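Local coordinates for protein beta-L-arabinobiosidase (Bacteroides thetaiotaomicron, PDB 5MQR) that hydrolyses glycosidic bonds in complex plant pectin, probably acting as a beta-L-arabinobiosidase, and may also have sialidase-type activity, at residues P455-K469 and A562-R575. Numbering follows the deposited sequence.
With CA (calcium ion), chain J.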
loop_
_atom_site.group_PDB
_atom_site.type_symbol
_atom_site.label_atom_id
_atom_site.label_comp_id
_atom_site.label_asym_id
_atom_site.label_seq_id
_atom_site.Cartn_x
_atom_site.Cartn_y
_atom_site.Cartn_z
ATOM N N PRO A 455 8.904 34.511 -15.215
ATOM C CA PRO A 455 8.903 35.434 -14.073
ATOM C C PRO A 455 7.815 35.207 -13.060
ATOM O O PRO A 455 7.876 35.791 -11.978
ATOM C CB PRO A 455 8.654 36.808 -14.719
ATOM C CG PRO A 455 8.955 36.616 -16.167
ATOM C CD PRO A 455 8.560 35.209 -16.464
ATOM N N PHE A 456 6.810 34.419 -13.434
ATOM C CA PHE A 456 5.634 34.223 -12.618
ATOM C C PHE A 456 5.430 32.783 -12.133
ATOM O O PHE A 456 4.425 32.485 -11.526
ATOM C CB PHE A 456 4.414 34.734 -13.395
ATOM C CG PHE A 456 4.520 36.184 -13.755
ATOM C CD1 PHE A 456 4.280 37.171 -12.790
ATOM C CD2 PHE A 456 4.921 36.565 -15.017
ATOM C CE1 PHE A 456 4.417 38.511 -13.089
ATOM C CE2 PHE A 456 5.049 37.911 -15.328
ATOM C CZ PHE A 456 4.796 38.881 -14.365
ATOM N N ASP A 457 6.373 31.893 -12.372
ATOM C CA ASP A 457 6.223 30.505 -11.941
ATOM C C ASP A 457 7.607 29.868 -11.852
ATOM O O ASP A 457 8.610 30.528 -12.147
ATOM C CB ASP A 457 5.275 29.723 -12.901
ATOM C CG ASP A 457 4.341 28.746 -12.153
ATOM O OD1 ASP A 457 4.743 28.255 -11.065
ATOM O OD2 ASP A 457 3.217 28.488 -12.647
ATOM N N TYR A 458 7.652 28.602 -11.435
ATOM C CA TYR A 458 8.894 27.878 -11.278
ATOM C C TYR A 458 8.690 26.412 -11.589
ATOM O O TYR A 458 7.541 25.951 -11.659
ATOM C CB TYR A 458 9.432 28.047 -9.854
ATOM C CG TYR A 458 8.382 27.990 -8.772
ATOM C CD1 TYR A 458 7.706 26.782 -8.456
ATOM C CD2 TYR A 458 8.078 29.123 -8.032
ATOM C CE1 TYR A 458 6.742 26.750 -7.444
ATOM C CE2 TYR A 458 7.138 29.093 -7.014
ATOM C CZ TYR A 458 6.477 27.918 -6.720
ATOM O OH TYR A 458 5.566 27.953 -5.703
ATOM N N ALA A 459 9.813 25.715 -11.784
ATOM C CA ALA A 459 9.839 24.254 -11.928
ATOM C C ALA A 459 9.901 23.682 -10.531
ATOM O O ALA A 459 10.501 24.271 -9.649
ATOM C CB ALA A 459 11.041 23.793 -12.738
ATOM N N LYS A 460 9.266 22.542 -10.324
ATOM C CA LYS A 460 9.281 21.918 -9.017
ATOM C C LYS A 460 9.107 20.414 -9.132
ATOM O O LYS A 460 8.195 19.950 -9.831
ATOM C CB LYS A 460 8.191 22.516 -8.144
ATOM C CG LYS A 460 8.322 22.125 -6.703
ATOM C CD LYS A 460 7.016 22.276 -5.981
ATOM C CE LYS A 460 6.146 21.075 -6.230
ATOM N NZ LYS A 460 4.710 21.375 -6.003
ATOM N N VAL A 461 9.986 19.674 -8.441
ATOM C CA VAL A 461 9.890 18.223 -8.274
ATOM C C VAL A 461 9.873 17.893 -6.767
ATOM O O VAL A 461 10.515 18.593 -5.988
ATOM C CB VAL A 461 11.002 17.471 -9.046
ATOM C CG1 VAL A 461 10.960 17.816 -10.528
ATOM C CG2 VAL A 461 12.383 17.779 -8.534
ATOM N N GLU A 462 9.092 16.879 -6.370
ATOM C CA GLU A 462 9.000 16.401 -4.990
ATOM C C GLU A 462 9.215 14.886 -5.014
ATOM O O GLU A 462 8.561 14.178 -5.784
ATOM C CB GLU A 462 7.631 16.630 -4.314
ATOM C CG GLU A 462 6.949 17.972 -4.473
ATOM C CD GLU A 462 5.931 18.335 -3.364
ATOM O OE1 GLU A 462 5.510 17.477 -2.573
ATOM O OE2 GLU A 462 5.570 19.548 -3.254
ATOM N N ARG A 463 10.107 14.394 -4.158
ATOM C CA ARG A 463 10.274 12.947 -3.952
ATOM C C ARG A 463 9.639 12.569 -2.616
ATOM O O ARG A 463 10.157 12.913 -1.546
ATOM C CB ARG A 463 11.758 12.544 -3.990
ATOM C CG ARG A 463 12.030 11.062 -3.890
ATOM C CD ARG A 463 11.383 10.286 -5.017
ATOM N NE ARG A 463 11.913 8.939 -5.248
ATOM C CZ ARG A 463 11.472 7.814 -4.679
ATOM N NH1 ARG A 463 10.501 7.816 -3.767
ATOM N NH2 ARG A 463 12.009 6.655 -5.031
ATOM N N LYS A 464 8.495 11.900 -2.681
ATOM C CA LYS A 464 7.888 11.358 -1.479
ATOM C C LYS A 464 8.625 10.074 -1.034
ATOM O O LYS A 464 8.954 9.224 -1.851
ATOM C CB LYS A 464 6.410 11.091 -1.716
ATOM C CG LYS A 464 5.622 11.004 -0.434
ATOM C CD LYS A 464 4.141 11.296 -0.662
ATOM C CE LYS A 464 3.480 11.439 0.681
ATOM N NZ LYS A 464 2.021 11.577 0.530
ATOM N N ILE A 465 8.920 9.974 0.254
ATOM C CA ILE A 465 9.646 8.830 0.828
ATOM C C ILE A 465 8.915 8.368 2.085
ATOM O O ILE A 465 8.047 9.093 2.581
ATOM C CB ILE A 465 11.089 9.205 1.184
ATOM C CG1 ILE A 465 11.114 10.398 2.131
ATOM C CG2 ILE A 465 11.878 9.490 -0.082
ATOM C CD1 ILE A 465 12.414 10.556 2.857
ATOM N N PRO A 466 9.258 7.169 2.611
ATOM C CA PRO A 466 8.667 6.750 3.889
ATOM C C PRO A 466 8.969 7.761 4.995
ATOM O O PRO A 466 10.108 8.206 5.127
ATOM C CB PRO A 466 9.349 5.399 4.189
ATOM C CG PRO A 466 9.880 4.931 2.887
ATOM C CD PRO A 466 10.227 6.181 2.105
ATOM N N ALA A 467 7.923 8.125 5.729
ATOM C CA ALA A 467 7.992 9.073 6.829
ATOM C C ALA A 467 9.087 8.640 7.789
ATOM O O ALA A 467 9.046 7.510 8.280
ATOM C CB ALA A 467 6.638 9.124 7.543
ATOM N N SER A 468 10.063 9.515 8.029
ATOM C CA SER A 468 11.291 9.156 8.720
ATOM C C SER A 468 11.678 10.185 9.793
ATOM O O SER A 468 11.541 11.400 9.592
ATOM C CB SER A 468 12.434 9.009 7.700
ATOM O OG SER A 468 12.147 8.020 6.698
ATOM N N LYS A 469 12.178 9.680 10.922
ATOM C CA LYS A 469 12.639 10.502 12.046
ATOM C C LYS A 469 14.113 10.804 11.895
ATOM O O LYS A 469 14.521 11.945 12.075
ATOM C CB LYS A 469 12.384 9.804 13.385
ATOM C CG LYS A 469 10.928 9.497 13.654
ATOM C CD LYS A 469 10.732 8.627 14.901
ATOM C CE LYS A 469 9.349 7.939 14.897
ATOM N NZ LYS A 469 9.214 6.763 15.837
ATOM N N ALA A 562 7.561 15.899 13.243
ATOM C CA ALA A 562 7.630 14.565 13.825
ATOM C C ALA A 562 8.444 13.659 12.905
ATOM O O ALA A 562 9.283 12.887 13.365
ATOM C CB ALA A 562 6.230 13.976 14.040
ATOM N N THR A 563 8.143 13.725 11.616
ATOM C CA THR A 563 8.821 12.942 10.598
ATOM C C THR A 563 8.891 13.747 9.331
ATOM O O THR A 563 8.128 14.700 9.153
ATOM C CB THR A 563 8.064 11.661 10.239
ATOM O OG1 THR A 563 6.735 11.989 9.834
ATOM C CG2 THR A 563 8.013 10.712 11.416
ATOM N N ILE A 564 9.819 13.337 8.471
ATOM C CA ILE A 564 10.025 13.935 7.174
ATOM C C ILE A 564 9.591 12.932 6.126
ATOM O O ILE A 564 10.043 11.782 6.143
ATOM C CB ILE A 564 11.509 14.249 6.975
ATOM C CG1 ILE A 564 11.962 15.248 8.042
ATOM C CG2 ILE A 564 11.775 14.757 5.551
ATOM C CD1 ILE A 564 13.334 14.919 8.593
ATOM N N GLU A 565 8.729 13.363 5.221
ATOM C CA GLU A 565 8.223 12.474 4.175
ATOM C C GLU A 565 8.505 12.926 2.728
ATOM O O GLU A 565 8.199 12.171 1.797
ATOM C CB GLU A 565 6.716 12.272 4.344
ATOM C CG GLU A 565 5.903 13.562 4.374
ATOM C CD GLU A 565 4.518 13.393 3.791
ATOM O OE1 GLU A 565 3.854 12.405 4.185
ATOM O OE2 GLU A 565 4.090 14.258 2.978
ATOM N N ARG A 566 9.032 14.137 2.536
ATOM C CA ARG A 566 9.250 14.693 1.203
ATOM C C ARG A 566 10.476 15.556 1.119
ATOM O O ARG A 566 10.748 16.329 2.036
ATOM C CB ARG A 566 8.087 15.568 0.790
ATOM C CG ARG A 566 6.945 14.798 0.210
ATOM C CD ARG A 566 5.835 15.756 -0.107
ATOM N NE ARG A 566 5.116 16.170 1.086
ATOM C CZ ARG A 566 4.289 17.213 1.156
ATOM N NH1 ARG A 566 4.100 18.019 0.110
ATOM N NH2 ARG A 566 3.655 17.446 2.291
ATOM N N ILE A 567 11.169 15.434 -0.013
ATOM C CA ILE A 567 12.200 16.368 -0.420
ATOM C C ILE A 567 11.687 17.069 -1.681
ATOM O O ILE A 567 11.238 16.413 -2.610
ATOM C CB ILE A 567 13.569 15.678 -0.668
ATOM C CG1 ILE A 567 14.007 14.879 0.566
ATOM C CG2 ILE A 567 14.658 16.701 -0.947
ATOM C CD1 ILE A 567 13.637 13.429 0.459
ATOM N N VAL A 568 11.756 18.404 -1.678
ATOM C CA VAL A 568 11.189 19.280 -2.704
ATOM C C VAL A 568 12.327 20.101 -3.300
ATOM O O VAL A 568 13.154 20.657 -2.563
ATOM C CB VAL A 568 10.124 20.241 -2.105
ATOM C CG1 VAL A 568 9.646 21.277 -3.124
ATOM C CG2 VAL A 568 8.930 19.460 -1.568
ATOM N N PHE A 569 12.369 20.172 -4.628
ATOM C CA PHE A 569 13.348 20.981 -5.349
ATOM C C PHE A 569 12.511 21.965 -6.172
ATOM O O PHE A 569 11.696 21.537 -7.019
ATOM C CB PHE A 569 14.248 20.117 -6.248
ATOM C CG PHE A 569 15.005 19.017 -5.524
ATOM C CD1 PHE A 569 14.370 17.860 -5.131
ATOM C CD2 PHE A 569 16.365 19.119 -5.307
ATOM C CE1 PHE A 569 15.058 16.843 -4.484
ATOM C CE2 PHE A 569 17.072 18.108 -4.674
ATOM C CZ PHE A 569 16.425 16.962 -4.268
ATOM N N ARG A 570 12.688 23.271 -5.918
ATOM C CA ARG A 570 11.841 24.309 -6.512
ATOM C C ARG A 570 12.691 25.483 -7.004
ATOM O O ARG A 570 13.512 26.006 -6.240
ATOM C CB ARG A 570 10.857 24.809 -5.448
ATOM C CG ARG A 570 9.848 25.823 -5.941
ATOM C CD ARG A 570 8.997 26.406 -4.823
ATOM N NE ARG A 570 9.750 26.578 -3.589
ATOM C CZ ARG A 570 9.613 25.851 -2.484
ATOM N NH1 ARG A 570 8.710 24.888 -2.400
ATOM N NH2 ARG A 570 10.404 26.095 -1.437
ATOM N N THR A 571 12.474 25.937 -8.238
ATOM C CA THR A 571 13.341 26.992 -8.813
ATOM C C THR A 571 12.839 28.407 -8.490
ATOM O O THR A 571 12.920 29.298 -9.313
ATOM C CB THR A 571 13.503 26.836 -10.344
ATOM O OG1 THR A 571 12.257 27.105 -10.986
ATOM C CG2 THR A 571 13.979 25.419 -10.695
ATOM N N GLY A 572 12.321 28.606 -7.288
ATOM C CA GLY A 572 11.702 29.875 -6.888
ATOM C C GLY A 572 11.241 29.860 -5.442
ATOM O O GLY A 572 11.230 28.822 -4.785
ATOM N N GLU A 573 10.848 31.025 -4.957
ATOM C CA GLU A 573 10.280 31.155 -3.628
ATOM C C GLU A 573 8.789 30.989 -3.766
ATOM O O GLU A 573 8.206 31.428 -4.761
ATOM C CB GLU A 573 10.588 32.544 -3.055
ATOM C CG GLU A 573 12.071 32.852 -3.020
ATOM C CD GLU A 573 12.392 34.227 -2.483
ATOM O OE1 GLU A 573 12.666 35.116 -3.314
ATOM O OE2 GLU A 573 12.371 34.406 -1.241
HETATM N N MSE A 574 8.160 30.401 -2.757
HETATM C CA MSE A 574 6.701 30.342 -2.689
HETATM C C MSE A 574 6.135 31.709 -2.531
HETATM O O MSE A 574 6.710 32.542 -1.856
HETATM C CB MSE A 574 6.194 29.493 -1.525
HETATM C CG MSE A 574 6.089 28.049 -2.020
HETATM SE SE MSE A 574 6.060 26.740 -0.546
HETATM C CE MSE A 574 7.303 27.484 0.812
ATOM N N ARG A 575 5.001 31.940 -3.185
ATOM C CA ARG A 575 4.288 33.208 -3.091
ATOM C C ARG A 575 3.212 33.046 -2.038
ATOM O O ARG A 575 2.519 32.041 -2.018
ATOM C CB ARG A 575 3.664 33.592 -4.432
ATOM C CG ARG A 575 4.640 34.313 -5.340
ATOM C CD ARG A 575 4.040 34.618 -6.706
ATOM N NE ARG A 575 5.103 34.863 -7.687
ATOM C CZ ARG A 575 5.420 36.039 -8.244
ATOM N NH1 ARG A 575 4.742 37.163 -7.975
ATOM N NH2 ARG A 575 6.432 36.086 -9.119
HETATM CA CA CA J . 10.676 31.701 -12.199
HETATM O O HOH W 1 5.199 32.241 -8.724
HETATM O O HOH W 2 3.975 30.108 -5.166
HETATM O O HOH W 3 1.410 11.766 3.547
HETATM O O HOH W 4 11.307 31.408 -9.873
HETATM O O HOH W 5 9.419 33.388 -10.918
#
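Glu462 and Arg566 form a salt bridge across neighbouring antiparallel strands, 460-468 and 564-570. Arg566 NH1 reaches Glu462 OE1 at 3.1 Å. The bond is nearly straight (178°), lies in the guanidinium plane and uses the oxygen's syn lone pair. A bend at chi3 of Arg566 (-76°) turns its guanidinium toward two carboxylates: NE bonds Glu565 OE2 at 2.9 Å, on the anti side. Lys460 NZ adds a weak bond to Glu462 OE2 and salt-bridges Glu354. A lysine in place of Arg566 would probably be unable to hold both acids, leaving Glu462 with little beyond the weak Lys460 bond or Glu565 without its salt bridge. Lys464 runs extended beside Glu565, and a water joins its NZ to Glu565 OE1; Ser46 bonds both side chains.

On the face of Val461 and Phe569 the contacts are mainly apolar, though Arg463 there salt-bridges Asp417. Val461 CG2 meets Phe569 CB at 3.8 Å, and the CD1 methyls of Ile465 and Ile567 touch. Past Lys464 a two-residue register shift, a beta bulge, precedes the pairing of Ser468 with Ile564.

Beyond the strands, the Tyr458 ring lies over the aliphatic part of Arg570. Arg570 CD sits 3.6 Å from the ring centroid, a CH-pi contact, while its NE bonds Gly572 O; Gln488 and Asp490 also hold the guanidinium. Thr571 OG1 accepts the N-H of Ala459 at 2.9 Å and also bonds Asp452. Asp457 O binds calcium, together with Asp452, Asp454, Glu597 and two waters.

In the sialidase-like CBM region the pair lies inside a mixed sheet, between strands 431-435 and 487-492. The backbones of Glu565 and Arg566 both bond Leu492, a classic beta bulge. Ile465, Ile567 and Phe569 pack on strand 600-610, and Val461 on strand 447-452, of a second sheet, as in a beta sandwich.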